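Local coordinates for protein methanogen homoaconitase large subunit (Methanocaldococcus jannaschii, PDB 4KP2) that forms the large subunit of an iron-sulfur hydro-lyase that interconverts homocitrate and homoisocitrate through cis-homoaconitate, at residues E185-K190 against I286-M291. Numbering follows the deposited sequence.
Sequences ENVSAK and IDITDM
V187, M291 and I288 form a small apolar cluster where the approach to helix 189-200 meets the loop leaving strand 282-286, in the aconitase fold. It illustrates how one branched side chain can join segments 96 residues apart in sequence by van der Waals contact. The valine points toward the loop and turns both methyls to CE of M291, and CG2 also to I288. CG1 lies 3.9 Å from CE of M291, and CG2 is almost as close to that same methyl, so CE of M291 sits across the fork of the valine. CG1 of V187 also rests 3.7 Å from the carbonyl O of M291. The two side chains meet at roughly a right angle. CG2 of V187 reaches CD1 of I288 at 4.1 Å, making the isoleucine's terminal methyl the second apolar partner. I288 arrives as an extended chain, with CG1 anti to its backbone N (chi1 -162°) and chi2 at -170°, while M291 runs straight through its first two torsions and then bends at the last (chi3 64°), which turns CE onto the valine. With an alanine in place of the valine, both methyls would be missing, and the M291 methyl would probably be freer to turn while CD1 of I288 lost its neighbour across the contact.

Further out, polar contacts tie the same two segments through N184: its ND2 donates a hydrogen bond to the carbonyl of I288 and a weak one to that of M291, and its OD1 accepts the backbone N-H of N186. Helix 189-200 packs against the loop, I192 touching I288 and R195 touching M291. S188 stands at the N-cap of this helix, and its OG is hydrogen-bonded to OD2 of D191.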
loop_
_atom_site.group_PDB
_atom_site.type_symbol
_atom_site.label_atom_id
_atom_site.label_comp_id
_atom_site.label_asym_id
_atom_site.label_seq_id
_atom_site.Cartn_x
_atom_site.Cartn_y
_atom_site.Cartn_z
ATOM N N GLU A 185 11.097 -28.770 -15.376
ATOM C CA GLU A 185 9.781 -28.281 -14.989
ATOM C C GLU A 185 9.688 -27.986 -13.497
ATOM O O GLU A 185 8.593 -27.923 -12.935
ATOM C CB GLU A 185 8.700 -29.276 -15.409
ATOM C CG GLU A 185 8.585 -29.442 -16.915
ATOM C CD GLU A 185 7.571 -30.492 -17.315
ATOM O OE1 GLU A 185 7.522 -31.553 -16.658
ATOM O OE2 GLU A 185 6.818 -30.254 -18.283
ATOM N N ASN A 186 10.838 -27.804 -12.857
ATOM C CA ASN A 186 10.872 -27.455 -11.442
ATOM C C ASN A 186 11.451 -26.065 -11.212
ATOM O O ASN A 186 11.311 -25.495 -10.131
ATOM C CB ASN A 186 11.658 -28.495 -10.645
ATOM C CG ASN A 186 10.933 -29.822 -10.545
ATOM O OD1 ASN A 186 10.109 -30.160 -11.395
ATOM N ND2 ASN A 186 11.232 -30.581 -9.497
ATOM N N VAL A 187 12.100 -25.525 -12.237
ATOM C CA VAL A 187 12.669 -24.187 -12.158
ATOM C C VAL A 187 11.832 -23.193 -12.954
ATOM O O VAL A 187 11.007 -23.583 -13.781
ATOM C CB VAL A 187 14.117 -24.160 -12.674
ATOM C CG1 VAL A 187 15.001 -25.038 -11.806
ATOM C CG2 VAL A 187 14.169 -24.607 -14.126
ATOM N N SER A 188 12.046 -21.908 -12.696
ATOM C CA SER A 188 11.299 -20.861 -13.381
ATOM C C SER A 188 12.217 -19.989 -14.225
ATOM O O SER A 188 13.433 -20.173 -14.233
ATOM C CB SER A 188 10.542 -19.994 -12.373
ATOM O OG SER A 188 11.442 -19.314 -11.515
ATOM N N ALA A 189 11.620 -19.036 -14.933
ATOM C CA ALA A 189 12.370 -18.119 -15.783
ATOM C C ALA A 189 13.333 -17.270 -14.961
ATOM O O ALA A 189 14.401 -16.887 -15.442
ATOM C CB ALA A 189 11.420 -17.235 -16.569
ATOM N N LYS A 190 12.947 -16.972 -13.724
ATOM C CA LYS A 190 13.817 -16.245 -12.809
ATOM C C LYS A 190 15.017 -17.109 -12.441
ATOM O O LYS A 190 16.144 -16.620 -12.372
ATOM C CB LYS A 190 13.053 -15.823 -11.552
ATOM C CG LYS A 190 13.933 -15.276 -10.436
ATOM C CD LYS A 190 14.769 -14.089 -10.899
ATOM C CE LYS A 190 13.915 -12.853 -11.128
ATOM N NZ LYS A 190 13.297 -12.368 -9.860
ATOM N N ILE A 286 23.526 -22.621 -22.004
ATOM C CA ILE A 286 23.254 -22.918 -20.604
ATOM C C ILE A 286 22.498 -24.230 -20.424
ATOM O O ILE A 286 21.426 -24.423 -20.993
ATOM C CB ILE A 286 22.448 -21.787 -19.938
ATOM C CG1 ILE A 286 23.237 -20.477 -19.975
ATOM C CG2 ILE A 286 22.097 -22.156 -18.509
ATOM C CD1 ILE A 286 24.559 -20.539 -19.244
ATOM N N ASP A 287 23.071 -25.128 -19.629
ATOM C CA ASP A 287 22.399 -26.369 -19.266
ATOM C C ASP A 287 21.309 -26.072 -18.244
ATOM O O ASP A 287 21.481 -25.220 -17.372
ATOM C CB ASP A 287 23.401 -27.374 -18.694
ATOM C CG ASP A 287 24.204 -26.804 -17.539
ATOM O OD1 ASP A 287 24.390 -25.569 -17.496
ATOM O OD2 ASP A 287 24.651 -27.590 -16.678
ATOM N N ILE A 288 20.188 -26.776 -18.351
ATOM C CA ILE A 288 19.043 -26.510 -17.489
ATOM C C ILE A 288 18.389 -27.804 -17.006
ATOM O O ILE A 288 17.595 -27.793 -16.065
ATOM C CB ILE A 288 17.993 -25.646 -18.222
ATOM C CG1 ILE A 288 17.025 -24.998 -17.232
ATOM C CG2 ILE A 288 17.243 -26.470 -19.255
ATOM C CD1 ILE A 288 15.837 -24.344 -17.893
ATOM N N THR A 289 18.738 -28.915 -17.649
ATOM C CA THR A 289 18.109 -30.204 -17.370
ATOM C C THR A 289 18.221 -30.620 -15.906
ATOM O O THR A 289 17.210 -30.822 -15.232
ATOM C CB THR A 289 18.698 -31.319 -18.253
ATOM O OG1 THR A 289 18.530 -30.976 -19.634
ATOM C CG2 THR A 289 18.001 -32.642 -17.974
ATOM N N ASP A 290 19.451 -30.742 -15.417
ATOM C CA ASP A 290 19.683 -31.143 -14.035
ATOM C C ASP A 290 20.167 -29.967 -13.191
ATOM O O ASP A 290 21.149 -30.080 -12.457
ATOM C CB ASP A 290 20.694 -32.288 -13.972
ATOM C CG ASP A 290 20.253 -33.499 -14.772
ATOM O OD1 ASP A 290 19.030 -33.707 -14.916
ATOM O OD2 ASP A 290 21.132 -34.241 -15.257
ATOM N N MET A 291 19.466 -28.843 -13.297
ATOM C CA MET A 291 19.837 -27.635 -12.574
ATOM C C MET A 291 18.919 -27.407 -11.380
ATOM O O MET A 291 17.704 -27.575 -11.479
ATOM C CB MET A 291 19.785 -26.424 -13.505
ATOM C CG MET A 291 20.196 -25.115 -12.851
ATOM S SD MET A 291 19.829 -23.683 -13.878
ATOM C CE MET A 291 18.039 -23.757 -13.934
#